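Two-component system sensor histidine kinase (Bacteroides thetaiotaomicron, PDB 3OTT) probably senses a saccharide through this extracellular region of beta-propellers and a beta-sandwich, and probably transfers phosphate from ATP to a protein histidine as a histidine kinase. Local coordinates at residues G79-I84 with P102-T107; G112-L117 with T125-S130; T421-E426 with Q476-N481; Q461-H466 with R501-T506. All coordinates share one frame; numbering follows the deposited sequence.

How the contacts relate
The four contacts fall into two pairs, one in each of two seven-bladed beta-propellers: contacts 1 and 2 in the first, contacts 3 and 4 in the second. Contact 1 joins one blade to the start of the next, and contact 2 lies within that next blade; they touch where Ile-84 CD1 meets Leu-117 CD2 at 3.6 Å. Contacts 3 and 4 both join the blade of strand 421-426 to that of strand 474-479, at the first and last strands, with centres about 15 Å apart. Contacts 2 and 3 have centres about 62 Å apart, on opposite sides of the chain's centre. None of the four contributes a residue to the pocket of the bound hexatantalum dodecabromide; contact 2 alone reaches the second subunit through firm polar bonds.

Contact 1 of 4, residues G79-I84 with P102-T107; sequences GTDNGI and PTDVRT
Val-105 packs its two methyls against Gly-79 and Gly-83, forming the apolar part of this contact. CG1 lies 3.7 Å from Gly-79 CA, where a side chain would collide with it. CG2 reaches past Gly-83 O to Ile-84 CG1 at 4.1 Å. With CG1 opposite the backbone N (chi1 171°), the two branches diverge, one to each glycine. Gly-83 also has backbone angles that would drive a CB into the preceding carbonyl oxygen, and its CA makes a CA-H...O contact of 3.1 Å with Pro-102 O.

Backbone bonds tie the turn to the start of the first strand of the next propeller blade and to the residue before it. Asp-104 N donates to Asp-81 O at 3.0 Å, and Val-105 N donates weakly to Thr-80 O. Threonine suits position 80 because its OG1 accepts from Gly-83 N (3.0 Å), an ST motif that braces the turn.

The charged groups gather round a water. Asp-81 OD1 and Asp-104 OD1 are 4.2 Å apart, their carboxylates turned 59° to each other. The water donates to both oxygens and accepts from Arg-106 NH2, while Tyr-66 OH also bonds Asp-81 OD1. Water and guanidinium probably ease the repulsion between the acids, so that apolar packing on the glycines is joined to a water-bridged acid pair.

Contact 2 of 4, residues G112-L117 with T125-S130; sequences GDTLWL and TYQLQS
Asp-113, Thr-125 and Tyr-126 are the residues most covered in this antiparallel pairing of the two middle strands of a propeller blade. Just before strand 114-119, Asp-113 O adds one more backbone bond, accepting from Leu-128 N almost straight (3.1 Å, 172°), and Asp-113 OD1 lies 3.6 Å from Leu-128 CD1. The acid is not left to that apolar neighbour, because it forms a salt bridge with Arg-374 and a hydrogen bond with Tyr-327, both of the second subunit.

Thr-125 sits opposite Trp-116 in a non-hydrogen-bonded pair. Trp-116, its CG beside the backbone N (chi1 -74°), lays one indole face under Thr-125 OG1, which stands 3.6 Å above the ring centre; both branches of this small residue touch Thr-114 CG2. The indole also packs against Phe-136 and Tyr-170, with NE1 bonded to Gln-111. An alanine in place of Trp-116 is likely to leave Gln-111 without that donor and open a gap beneath Thr-125.

Tyr-126 forms the hydrogen-bonded pair with Leu-115, whose N donates to Tyr-126 O at 2.7 Å. On this other face Leu-117 CD1 touches Tyr-126 CB, and the phenol extends away to bond Thr-99.

At the end of the strand, Gln-127 OE1 accepts from Ser-130 N (2.9 Å), while Gln-127 NE2 turns to Tyr-327 of the second subunit. The chemistry therefore passes from apolar and aromatic faces that pack against the neighbouring blades to a polar end at the dimer interface.

Contact 3 of 4, residues T421-E426 with Q476-N481; sequences TYYIFE and QIIPDN
Tyr-423 and Phe-425 pack side chain against strand across the interface between two successive blades of the second propeller. The first strands of these blades, 421-426 and 476-479, run nearly parallel (13°) with axes 6.3 Å apart at their closest, and rings rather than backbone hydrogen bonds fill the space between them.

The Phe-425 ring receives Pro-479 over one face: CD sits 3.5 Å from the ring centroid, only 6° off the normal, a well-centred CH-pi contact. Proline suits this place, since its rigid ring presents polarised C-H groups to the aromatic face. Phe-425 reaches it with CG lodged between its own backbone N and carbonyl carbon (chi1 71°). Ile-477 closes in beside it, with CG1 at 3.7 Å from Phe-425 CE1.

Tyr-423 is met differently. Gln-476 lays its CG over one face, 3.7 Å from the centroid and nearer the rim, using the aliphatic part of a polar side chain. At the ring edge Tyr-423 CD2 lies 3.4 Å from Ile-477 O, and Ile-478 CD1 approaches the hydroxyl end.

The packing continues beyond both strands: Tyr-423 stacks with His-377 of strand 375-380 in the preceding blade, Phe-425 stacks with Trp-433 of adjoining strand 431-436, and Ile-478 touches Leu-522 of strand 519-524 in the following blade.

Contact 4 of 4, residues Q461-H466 with R501-T506; sequences QNYSVH and RTREVT
Arg-503 folds back to Tyr-463 through a bend about its CG-CD bond (chi3 70°), while Tyr-463 sets its ring beside its own backbone N (chi1 -78°). Together these turns place Arg-503 NH2 3.4 Å above the ring plane, over its centre. The guanidinium stands steeply to the ring, 73° between planes, so it turns its NE-NH2 edge to the ring instead of lying flat on it; Arg-503 CZ is 4.4 Å from the centroid in an off-centre cation-pi contact.

Two bonds leave the guanidinium edge. NH2 donates to Asn-462 O at 3.1 Å, and NE donates weakly to Tyr-463 OH at 3.3 Å. Asn-467 ND2 also bonds Asn-462 O. Gln-461, extended beyond CG, stacks its amide over the guanidinium face, with NE2 3.8 Å from Arg-503 NE. Arginine suits this place by combining a long reach, a charge for the ring and several donors. A leucine here would probably leave Tyr-463 without its cation and Asn-462 O with one donor fewer.

Val-505 CG2 adds an apolar touch at 4.3 Å from Tyr-463 CD2. Arg-503 and Glu-504 together face Asn-499 in a G1 beta bulge, which leads into the last strand of its blade; the contact thus joins the outer strands of adjacent blades of a beta-propeller.

Contact 1 of 4, residues G79-I84 with P102-T107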
loop_
_atom_site.group_PDB
_atom_site.type_symbol
_atom_site.label_atom_id
_atom_site.label_comp_id
_atom_site.label_asym_id
_atom_site.label_seq_id
_atom_site.Cartn_x
_atom_site.Cartn_y
_atom_site.Cartn_z
ATOM N N GLY B 79 -20.675 -3.315 -23.612
ATOM C CA GLY B 79 -21.023 -2.617 -24.827
ATOM C C GLY B 79 -21.707 -3.498 -25.838
ATOM O O GLY B 79 -21.294 -4.623 -26.018
ATOM N N THR B 80 -22.731 -2.978 -26.524
ATOM C CA THR B 80 -23.590 -3.747 -27.466
ATOM C C THR B 80 -23.930 -2.815 -28.647
ATOM O O THR B 80 -23.564 -1.642 -28.599
ATOM C CB THR B 80 -24.955 -4.193 -26.805
ATOM O OG1 THR B 80 -25.731 -3.045 -26.498
ATOM C CG2 THR B 80 -24.776 -4.983 -25.485
ATOM N N ASP B 81 -24.621 -3.333 -29.665
ATOM C CA ASP B 81 -25.249 -2.545 -30.746
ATOM C C ASP B 81 -26.209 -1.482 -30.201
ATOM O O ASP B 81 -26.309 -0.364 -30.724
ATOM C CB ASP B 81 -26.066 -3.503 -31.644
ATOM C CG ASP B 81 -25.181 -4.597 -32.321
ATOM O OD1 ASP B 81 -23.915 -4.492 -32.309
ATOM O OD2 ASP B 81 -25.748 -5.563 -32.891
ATOM N N ASN B 82 -26.942 -1.827 -29.150
ATOM C CA ASN B 82 -27.906 -0.876 -28.648
ATOM C C ASN B 82 -27.336 0.080 -27.588
ATOM O O ASN B 82 -27.951 1.079 -27.229
ATOM C CB ASN B 82 -29.169 -1.525 -28.154
ATOM C CG ASN B 82 -30.241 -0.488 -27.843
ATOM O OD1 ASN B 82 -30.780 -0.460 -26.727
ATOM N ND2 ASN B 82 -30.536 0.400 -28.817
ATOM N N GLY B 83 -26.130 -0.178 -27.135
ATOM C CA GLY B 83 -25.528 0.800 -26.274
ATOM C C GLY B 83 -24.761 0.111 -25.194
ATOM O O GLY B 83 -23.665 -0.429 -25.412
ATOM N N ILE B 84 -25.337 0.162 -24.018
ATOM C CA ILE B 84 -24.727 -0.419 -22.868
ATOM C C ILE B 84 -25.751 -1.202 -22.132
ATOM O O ILE B 84 -26.777 -0.699 -21.762
ATOM C CB ILE B 84 -24.117 0.639 -21.955
ATOM C CG1 ILE B 84 -22.921 1.265 -22.667
ATOM C CG2 ILE B 84 -23.754 0.024 -20.588
ATOM C CD1 ILE B 84 -22.131 2.182 -21.841
ATOM N N PRO B 102 -25.077 6.195 -26.105
ATOM C CA PRO B 102 -24.857 6.007 -27.534
ATOM C C PRO B 102 -24.875 4.519 -27.899
ATOM O O PRO B 102 -24.652 3.676 -27.047
ATOM C CB PRO B 102 -23.455 6.575 -27.748
ATOM C CG PRO B 102 -22.775 6.364 -26.492
ATOM C CD PRO B 102 -23.836 6.589 -25.412
ATOM N N THR B 103 -25.161 4.234 -29.162
ATOM C CA THR B 103 -25.201 2.912 -29.739
ATOM C C THR B 103 -23.791 2.397 -30.128
ATOM O O THR B 103 -22.831 3.176 -30.191
ATOM C CB THR B 103 -26.114 2.956 -31.018
ATOM O OG1 THR B 103 -25.559 3.859 -31.985
ATOM C CG2 THR B 103 -27.583 3.392 -30.680
ATOM N N ASP B 104 -23.657 1.089 -30.377
ATOM C CA ASP B 104 -22.425 0.548 -31.015
ATOM C C ASP B 104 -21.129 0.873 -30.243
ATOM O O ASP B 104 -20.123 1.353 -30.829
ATOM C CB ASP B 104 -22.306 1.055 -32.471
ATOM C CG ASP B 104 -23.567 0.767 -33.295
ATOM O OD1 ASP B 104 -24.073 -0.412 -33.248
ATOM O OD2 ASP B 104 -24.074 1.712 -33.978
ATOM N N VAL B 105 -21.176 0.645 -28.932
ATOM C CA VAL B 105 -20.036 0.742 -28.072
ATOM C C VAL B 105 -19.076 -0.438 -28.339
ATOM O O VAL B 105 -19.512 -1.646 -28.485
ATOM C CB VAL B 105 -20.512 0.745 -26.631
ATOM C CG1 VAL B 105 -19.369 0.635 -25.659
ATOM C CG2 VAL B 105 -21.350 2.030 -26.350
ATOM N N ARG B 106 -17.783 -0.112 -28.308
ATOM C CA ARG B 106 -16.752 -1.042 -28.717
ATOM C C ARG B 106 -15.678 -1.116 -27.651
ATOM O O ARG B 106 -14.978 -2.110 -27.559
ATOM C CB ARG B 106 -16.111 -0.623 -30.042
ATOM C CG ARG B 106 -16.936 -0.847 -31.280
ATOM C CD ARG B 106 -17.089 -2.358 -31.595
ATOM N NE ARG B 106 -17.947 -2.563 -32.774
ATOM C CZ ARG B 106 -19.276 -2.480 -32.732
ATOM N NH1 ARG B 106 -19.890 -2.176 -31.583
ATOM N NH2 ARG B 106 -20.004 -2.721 -33.827
ATOM N N THR B 107 -15.545 -0.094 -26.814
ATOM C CA THR B 107 -14.449 -0.080 -25.860
ATOM C C THR B 107 -14.798 0.780 -24.684
ATOM O O THR B 107 -15.546 1.773 -24.829
ATOM C CB THR B 107 -13.097 0.432 -26.540
ATOM O OG1 THR B 107 -12.079 0.498 -25.546
ATOM C CG2 THR B 107 -13.247 1.934 -27.102
HETATM O O HOH W 1 -22.506 -2.465 -32.895
#

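Contact 2 of 4, residues G112-L117 with T125-S130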
loop_
_atom_site.group_PDB
_atom_site.type_symbol
_atom_site.label_atom_id
_atom_site.label_comp_id
_atom_site.label_asym_id
_atom_site.label_seq_id
_atom_site.Cartn_x
_atom_site.Cartn_y
_atom_site.Cartn_z
ATOM N N GLY B 112 -10.937 6.889 -12.532
ATOM C CA GLY B 112 -11.480 7.340 -11.276
ATOM C C GLY B 112 -12.959 7.033 -11.323
ATOM O O GLY B 112 -13.338 5.866 -11.474
ATOM N N ASP B 113 -13.802 8.050 -11.228
ATOM C CA ASP B 113 -15.248 7.799 -11.224
ATOM C C ASP B 113 -15.898 8.278 -12.499
ATOM O O ASP B 113 -17.037 8.635 -12.512
ATOM C CB ASP B 113 -15.856 8.490 -10.039
ATOM C CG ASP B 113 -17.097 7.775 -9.513
ATOM O OD1 ASP B 113 -17.172 6.553 -9.603
ATOM O OD2 ASP B 113 -17.983 8.460 -8.988
ATOM N N THR B 114 -15.114 8.307 -13.577
ATOM C CA THR B 114 -15.574 8.611 -14.891
ATOM C C THR B 114 -15.308 7.413 -15.812
ATOM O O THR B 114 -14.171 6.939 -15.875
ATOM C CB THR B 114 -14.837 9.826 -15.428
ATOM O OG1 THR B 114 -15.179 10.955 -14.626
ATOM C CG2 THR B 114 -15.311 10.115 -16.788
ATOM N N LEU B 115 -16.335 6.979 -16.552
ATOM C CA LEU B 115 -16.201 5.906 -17.540
ATOM C C LEU B 115 -16.144 6.490 -18.967
ATOM O O LEU B 115 -17.079 7.169 -19.404
ATOM C CB LEU B 115 -17.390 4.950 -17.433
ATOM C CG LEU B 115 -17.419 3.677 -18.299
ATOM C CD1 LEU B 115 -16.265 2.707 -17.979
ATOM C CD2 LEU B 115 -18.717 2.953 -18.243
ATOM N N TRP B 116 -15.031 6.218 -19.662
ATOM C CA TRP B 116 -14.819 6.561 -21.044
ATOM C C TRP B 116 -15.461 5.466 -21.939
ATOM O O TRP B 116 -15.249 4.273 -21.711
ATOM C CB TRP B 116 -13.307 6.649 -21.350
ATOM C CG TRP B 116 -12.609 7.888 -20.809
ATOM C CD1 TRP B 116 -12.140 8.075 -19.528
ATOM C CD2 TRP B 116 -12.338 9.118 -21.517
ATOM N NE1 TRP B 116 -11.589 9.328 -19.403
ATOM C CE2 TRP B 116 -11.666 9.983 -20.607
ATOM C CE3 TRP B 116 -12.538 9.548 -22.828
ATOM C CZ2 TRP B 116 -11.227 11.282 -20.965
ATOM C CZ3 TRP B 116 -12.114 10.870 -23.195
ATOM C CH2 TRP B 116 -11.457 11.705 -22.249
ATOM N N LEU B 117 -16.173 5.891 -22.982
ATOM C CA LEU B 117 -16.896 5.020 -23.900
ATOM C C LEU B 117 -16.429 5.376 -25.276
ATOM O O LEU B 117 -16.498 6.551 -25.686
ATOM C CB LEU B 117 -18.438 5.297 -23.854
ATOM C CG LEU B 117 -19.115 5.276 -22.472
ATOM C CD1 LEU B 117 -20.623 5.694 -22.465
ATOM C CD2 LEU B 117 -18.911 3.849 -21.823
ATOM N N THR B 125 -17.695 10.507 -22.403
ATOM C CA THR B 125 -17.420 10.340 -21.014
ATOM C C THR B 125 -18.740 10.142 -20.269
ATOM O O THR B 125 -19.798 10.693 -20.655
ATOM C CB THR B 125 -16.574 11.550 -20.598
ATOM O OG1 THR B 125 -15.206 11.127 -20.430
ATOM C CG2 THR B 125 -17.031 12.231 -19.464
ATOM N N TYR B 126 -18.692 9.316 -19.223
ATOM C CA TYR B 126 -19.848 9.094 -18.372
ATOM C C TYR B 126 -19.455 9.146 -16.912
ATOM O O TYR B 126 -18.717 8.297 -16.437
ATOM C CB TYR B 126 -20.496 7.749 -18.684
ATOM C CG TYR B 126 -21.819 7.516 -17.968
ATOM C CD1 TYR B 126 -22.855 8.473 -18.028
ATOM C CD2 TYR B 126 -22.041 6.349 -17.220
ATOM C CE1 TYR B 126 -24.102 8.261 -17.403
ATOM C CE2 TYR B 126 -23.276 6.130 -16.581
ATOM C CZ TYR B 126 -24.298 7.079 -16.672
ATOM O OH TYR B 126 -25.511 6.859 -16.028
ATOM N N GLN B 127 -19.988 10.134 -16.213
ATOM C CA GLN B 127 -19.586 10.454 -14.890
ATOM C C GLN B 127 -20.538 9.684 -13.977
ATOM O O GLN B 127 -21.708 9.829 -14.072
ATOM C CB GLN B 127 -19.571 11.998 -14.677
ATOM C CG GLN B 127 -18.556 12.517 -13.607
ATOM C CD GLN B 127 -18.858 11.997 -12.139
ATOM O OE1 GLN B 127 -19.988 12.010 -11.671
ATOM N NE2 GLN B 127 -17.806 11.608 -11.423
ATOM N N LEU B 128 -20.027 8.808 -13.136
ATOM C CA LEU B 128 -20.901 7.780 -12.530
ATOM C C LEU B 128 -21.746 8.326 -11.407
ATOM O O LEU B 128 -22.785 7.748 -11.108
ATOM C CB LEU B 128 -20.093 6.590 -12.038
ATOM C CG LEU B 128 -19.343 5.824 -13.149
ATOM C CD1 LEU B 128 -18.373 4.830 -12.510
ATOM C CD2 LEU B 128 -20.324 5.080 -14.119
ATOM N N GLN B 129 -21.313 9.418 -10.774
ATOM C CA GLN B 129 -22.140 10.028 -9.751
ATOM C C GLN B 129 -23.217 10.922 -10.353
ATOM O O GLN B 129 -24.402 10.782 -10.048
ATOM C CB GLN B 129 -21.310 10.854 -8.771
ATOM C CG GLN B 129 -22.096 11.254 -7.544
ATOM C CD GLN B 129 -22.154 10.101 -6.475
ATOM O OE1 GLN B 129 -21.841 8.940 -6.761
ATOM N NE2 GLN B 129 -22.494 10.448 -5.255
ATOM N N SER B 130 -22.808 11.885 -11.202
ATOM C CA SER B 130 -23.775 12.853 -11.736
ATOM C C SER B 130 -24.593 12.198 -12.867
ATOM O O SER B 130 -25.616 12.697 -13.246
ATOM C CB SER B 130 -23.042 14.096 -12.264
ATOM O OG SER B 130 -22.127 13.737 -13.328
#

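Contact 3 of 4, residues T421-E426 with Q476-N481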
loop_
_atom_site.group_PDB
_atom_site.type_symbol
_atom_site.label_atom_id
_atom_site.label_comp_id
_atom_site.label_asym_id
_atom_site.label_seq_id
_atom_site.Cartn_x
_atom_site.Cartn_y
_atom_site.Cartn_z
ATOM N N THR B 421 21.143 -10.566 20.928
ATOM C CA THR B 421 20.798 -11.978 21.100
ATOM C C THR B 421 20.528 -12.698 19.796
ATOM O O THR B 421 19.744 -12.199 18.990
ATOM C CB THR B 421 19.565 -12.121 22.067
ATOM O OG1 THR B 421 20.003 -11.689 23.368
ATOM C CG2 THR B 421 19.157 -13.638 22.203
ATOM N N TYR B 422 21.179 -13.856 19.580
ATOM C CA TYR B 422 21.098 -14.582 18.296
ATOM C C TYR B 422 20.257 -15.819 18.375
ATOM O O TYR B 422 19.697 -16.183 17.350
ATOM C CB TYR B 422 22.491 -15.001 17.715
ATOM C CG TYR B 422 23.144 -13.825 17.008
ATOM C CD1 TYR B 422 23.427 -12.641 17.713
ATOM C CD2 TYR B 422 23.407 -13.858 15.626
ATOM C CE1 TYR B 422 23.995 -11.515 17.067
ATOM C CE2 TYR B 422 23.979 -12.716 14.971
ATOM C CZ TYR B 422 24.263 -11.569 15.706
ATOM O OH TYR B 422 24.822 -10.469 15.102
ATOM N N TYR B 423 20.180 -16.457 19.554
ATOM C CA TYR B 423 19.510 -17.747 19.670
ATOM C C TYR B 423 19.149 -18.003 21.123
ATOM O O TYR B 423 19.846 -17.550 22.071
ATOM C CB TYR B 423 20.427 -18.885 19.153
ATOM C CG TYR B 423 19.784 -19.942 18.294
ATOM C CD1 TYR B 423 19.340 -19.639 16.992
ATOM C CD2 TYR B 423 19.629 -21.245 18.753
ATOM C CE1 TYR B 423 18.748 -20.606 16.171
ATOM C CE2 TYR B 423 19.023 -22.215 17.942
ATOM C CZ TYR B 423 18.608 -21.876 16.652
ATOM O OH TYR B 423 18.000 -22.824 15.858
ATOM N N ILE B 424 18.079 -18.757 21.293
ATOM C CA ILE B 424 17.561 -19.105 22.599
ATOM C C ILE B 424 16.920 -20.454 22.563
ATOM O O ILE B 424 16.316 -20.818 21.547
ATOM C CB ILE B 424 16.519 -18.092 23.034
ATOM C CG1 ILE B 424 15.822 -18.526 24.325
ATOM C CG2 ILE B 424 15.453 -17.992 22.026
ATOM C CD1 ILE B 424 15.240 -17.304 25.059
ATOM N N PHE B 425 17.077 -21.213 23.648
ATOM C CA PHE B 425 16.246 -22.408 23.892
ATOM C C PHE B 425 16.098 -22.641 25.376
ATOM O O PHE B 425 16.851 -22.075 26.152
ATOM C CB PHE B 425 16.792 -23.691 23.166
ATOM C CG PHE B 425 18.094 -24.259 23.768
ATOM C CD1 PHE B 425 19.353 -23.937 23.205
ATOM C CD2 PHE B 425 18.069 -25.097 24.861
ATOM C CE1 PHE B 425 20.551 -24.451 23.723
ATOM C CE2 PHE B 425 19.292 -25.636 25.438
ATOM C CZ PHE B 425 20.530 -25.303 24.854
ATOM N N GLU B 426 15.164 -23.519 25.770
ATOM C CA GLU B 426 14.983 -23.882 27.173
ATOM C C GLU B 426 15.441 -25.339 27.374
ATOM O O GLU B 426 15.086 -26.186 26.577
ATOM C CB GLU B 426 13.534 -23.678 27.669
ATOM C CG GLU B 426 13.387 -24.037 29.221
ATOM C CD GLU B 426 11.921 -24.142 29.798
ATOM O OE1 GLU B 426 10.948 -23.710 29.168
ATOM O OE2 GLU B 426 11.739 -24.669 30.931
ATOM N N GLN B 476 24.410 -19.919 17.064
ATOM C CA GLN B 476 23.345 -20.912 17.372
ATOM C C GLN B 476 23.861 -21.928 18.410
ATOM O O GLN B 476 25.030 -22.358 18.374
ATOM C CB GLN B 476 22.983 -21.773 16.159
ATOM C CG GLN B 476 22.098 -21.144 15.123
ATOM C CD GLN B 476 22.528 -21.491 13.701
ATOM O OE1 GLN B 476 23.618 -21.141 13.277
ATOM N NE2 GLN B 476 21.678 -22.152 12.973
ATOM N N ILE B 477 22.980 -22.309 19.317
ATOM C CA ILE B 477 23.316 -23.239 20.366
ATOM C C ILE B 477 22.192 -24.276 20.297
ATOM O O ILE B 477 21.038 -23.891 20.265
ATOM C CB ILE B 477 23.433 -22.544 21.752
ATOM C CG1 ILE B 477 22.219 -21.620 22.038
ATOM C CG2 ILE B 477 24.702 -21.688 21.833
ATOM C CD1 ILE B 477 22.201 -20.915 23.410
ATOM N N ILE B 478 22.532 -25.572 20.256
ATOM C CA ILE B 478 21.548 -26.648 20.096
ATOM C C ILE B 478 21.760 -27.841 21.075
ATOM O O ILE B 478 22.863 -28.413 21.138
ATOM C CB ILE B 478 21.485 -27.097 18.606
ATOM C CG1 ILE B 478 21.400 -25.831 17.715
ATOM C CG2 ILE B 478 20.313 -28.088 18.375
ATOM C CD1 ILE B 478 20.579 -25.886 16.517
ATOM N N PRO B 479 20.731 -28.184 21.886
ATOM C CA PRO B 479 20.857 -29.398 22.694
ATOM C C PRO B 479 20.870 -30.671 21.836
ATOM O O PRO B 479 20.246 -30.734 20.794
ATOM C CB PRO B 479 19.602 -29.385 23.617
ATOM C CG PRO B 479 18.583 -28.569 22.874
ATOM C CD PRO B 479 19.416 -27.527 22.065
ATOM N N ASP B 480 21.642 -31.634 22.305
ATOM C CA ASP B 480 21.644 -33.051 21.940
ATOM C C ASP B 480 20.466 -33.802 22.452
ATOM O O ASP B 480 19.707 -33.258 23.235
ATOM C CB ASP B 480 22.785 -33.723 22.778
ATOM C CG ASP B 480 23.887 -34.080 21.949
ATOM O OD1 ASP B 480 23.603 -34.094 20.716
ATOM O OD2 ASP B 480 24.999 -34.287 22.464
ATOM N N ASN B 481 20.416 -35.093 22.117
ATOM C CA ASN B 481 19.641 -36.056 22.864
ATOM C C ASN B 481 20.556 -36.864 23.739
ATOM O O ASN B 481 20.193 -37.942 24.135
ATOM C CB ASN B 481 18.894 -37.033 21.944
ATOM C CG ASN B 481 17.934 -36.330 21.011
ATOM O OD1 ASN B 481 17.839 -36.679 19.830
ATOM N ND2 ASN B 481 17.223 -35.326 21.526
#

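Contact 4 of 4, residues Q461-H466 with R501-T506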
loop_
_atom_site.group_PDB
_atom_site.type_symbol
_atom_site.label_atom_id
_atom_site.label_comp_id
_atom_site.label_asym_id
_atom_site.label_seq_id
_atom_site.Cartn_x
_atom_site.Cartn_y
_atom_site.Cartn_z
ATOM N N GLN B 461 24.708 -18.186 35.172
ATOM C CA GLN B 461 25.923 -18.717 34.552
ATOM C C GLN B 461 26.187 -17.967 33.288
ATOM O O GLN B 461 25.244 -17.503 32.605
ATOM C CB GLN B 461 25.798 -20.222 34.194
ATOM C CG GLN B 461 25.605 -21.200 35.394
ATOM C CD GLN B 461 25.580 -22.732 34.993
ATOM O OE1 GLN B 461 25.064 -23.112 33.945
ATOM N NE2 GLN B 461 26.148 -23.579 35.844
ATOM N N ASN B 462 27.461 -17.940 32.905
ATOM C CA ASN B 462 27.861 -17.344 31.603
ATOM C C ASN B 462 28.976 -18.190 31.073
ATOM O O ASN B 462 29.806 -18.680 31.822
ATOM C CB ASN B 462 28.195 -15.828 31.770
ATOM C CG ASN B 462 28.838 -15.175 30.494
ATOM O OD1 ASN B 462 30.057 -14.857 30.491
ATOM N ND2 ASN B 462 28.030 -14.956 29.434
ATOM N N TYR B 463 28.950 -18.492 29.781
ATOM C CA TYR B 463 30.069 -19.200 29.151
ATOM C C TYR B 463 30.786 -18.173 28.265
ATOM O O TYR B 463 30.127 -17.497 27.474
ATOM C CB TYR B 463 29.559 -20.387 28.301
ATOM C CG TYR B 463 29.183 -21.613 29.112
ATOM C CD1 TYR B 463 27.858 -21.863 29.485
ATOM C CD2 TYR B 463 30.167 -22.515 29.549
ATOM C CE1 TYR B 463 27.517 -22.989 30.259
ATOM C CE2 TYR B 463 29.842 -23.596 30.335
ATOM C CZ TYR B 463 28.518 -23.835 30.678
ATOM O OH TYR B 463 28.239 -24.953 31.423
ATOM N N SER B 464 32.123 -18.099 28.332
ATOM C CA SER B 464 32.852 -17.141 27.514
ATOM C C SER B 464 34.278 -17.629 27.149
ATOM O O SER B 464 34.661 -18.748 27.506
ATOM C CB SER B 464 32.978 -15.862 28.299
ATOM O OG SER B 464 33.839 -16.093 29.386
ATOM N N VAL B 465 35.080 -16.751 26.535
ATOM C CA VAL B 465 36.484 -17.065 26.246
ATOM C C VAL B 465 37.287 -17.405 27.518
ATOM O O VAL B 465 38.270 -18.123 27.415
ATOM C CB VAL B 465 37.184 -15.961 25.351
ATOM C CG1 VAL B 465 38.600 -16.344 25.025
ATOM C CG2 VAL B 465 36.542 -15.884 24.053
ATOM N N HIS B 466 36.872 -16.915 28.696
ATOM C CA HIS B 466 37.571 -17.215 29.962
ATOM C C HIS B 466 37.276 -18.588 30.604
ATOM O O HIS B 466 38.086 -19.108 31.363
ATOM C CB HIS B 466 37.342 -16.098 31.008
ATOM C CG HIS B 466 37.750 -14.737 30.522
ATOM N ND1 HIS B 466 36.853 -13.697 30.377
ATOM C CD2 HIS B 466 38.946 -14.270 30.079
ATOM C CE1 HIS B 466 37.485 -12.638 29.899
ATOM N NE2 HIS B 466 38.753 -12.962 29.701
ATOM N N ARG B 501 26.621 -30.144 32.846
ATOM C CA ARG B 501 26.701 -30.668 34.208
ATOM C C ARG B 501 28.081 -30.467 34.812
ATOM O O ARG B 501 28.183 -30.069 35.957
ATOM C CB ARG B 501 26.284 -32.149 34.250
ATOM C CG ARG B 501 24.736 -32.365 34.022
ATOM C CD ARG B 501 24.359 -33.808 33.554
ATOM N NE ARG B 501 25.328 -34.399 32.606
ATOM C CZ ARG B 501 25.304 -34.245 31.284
ATOM N NH1 ARG B 501 24.350 -33.523 30.693
ATOM N NH2 ARG B 501 26.236 -34.833 30.551
ATOM N N THR B 502 29.142 -30.721 34.044
ATOM C CA THR B 502 30.524 -30.493 34.500
ATOM C C THR B 502 31.036 -29.107 34.052
ATOM O O THR B 502 32.008 -28.589 34.584
ATOM C CB THR B 502 31.476 -31.564 33.909
ATOM O OG1 THR B 502 31.283 -31.607 32.496
ATOM C CG2 THR B 502 31.202 -32.989 34.485
ATOM N N ARG B 503 30.397 -28.535 33.035
ATOM C CA ARG B 503 30.733 -27.238 32.509
ATOM C C ARG B 503 31.961 -27.337 31.610
ATOM O O ARG B 503 32.541 -26.308 31.237
ATOM C CB ARG B 503 30.964 -26.212 33.623
ATOM C CG ARG B 503 29.740 -25.993 34.517
ATOM C CD ARG B 503 29.787 -24.603 35.123
ATOM N NE ARG B 503 29.541 -23.603 34.078
ATOM C CZ ARG B 503 29.812 -22.292 34.166
ATOM N NH1 ARG B 503 30.372 -21.775 35.267
ATOM N NH2 ARG B 503 29.521 -21.501 33.125
ATOM N N GLU B 504 32.366 -28.564 31.302
ATOM C CA GLU B 504 33.456 -28.781 30.380
ATOM C C GLU B 504 33.046 -28.367 28.949
ATOM O O GLU B 504 31.917 -28.685 28.479
ATOM C CB GLU B 504 33.856 -30.260 30.396
ATOM C CG GLU B 504 35.179 -30.501 29.656
ATOM C CD GLU B 504 35.503 -31.984 29.379
ATOM O OE1 GLU B 504 35.297 -32.862 30.271
ATOM O OE2 GLU B 504 35.995 -32.250 28.253
ATOM N N VAL B 505 33.973 -27.697 28.270
ATOM C CA VAL B 505 33.841 -27.268 26.881
ATOM C C VAL B 505 34.893 -27.922 25.997
ATOM O O VAL B 505 36.092 -27.764 26.229
ATOM C CB VAL B 505 33.991 -25.745 26.747
ATOM C CG1 VAL B 505 33.568 -25.287 25.334
ATOM C CG2 VAL B 505 33.146 -25.025 27.846
ATOM N N THR B 506 34.454 -28.618 24.953
ATOM C CA THR B 506 35.400 -29.241 24.048
ATOM C C THR B 506 35.214 -28.700 22.593
ATOM O O THR B 506 34.084 -28.530 22.142
ATOM C CB THR B 506 35.217 -30.754 24.037
ATOM O OG1 THR B 506 35.099 -31.233 25.380
ATOM C CG2 THR B 506 36.454 -31.427 23.379
#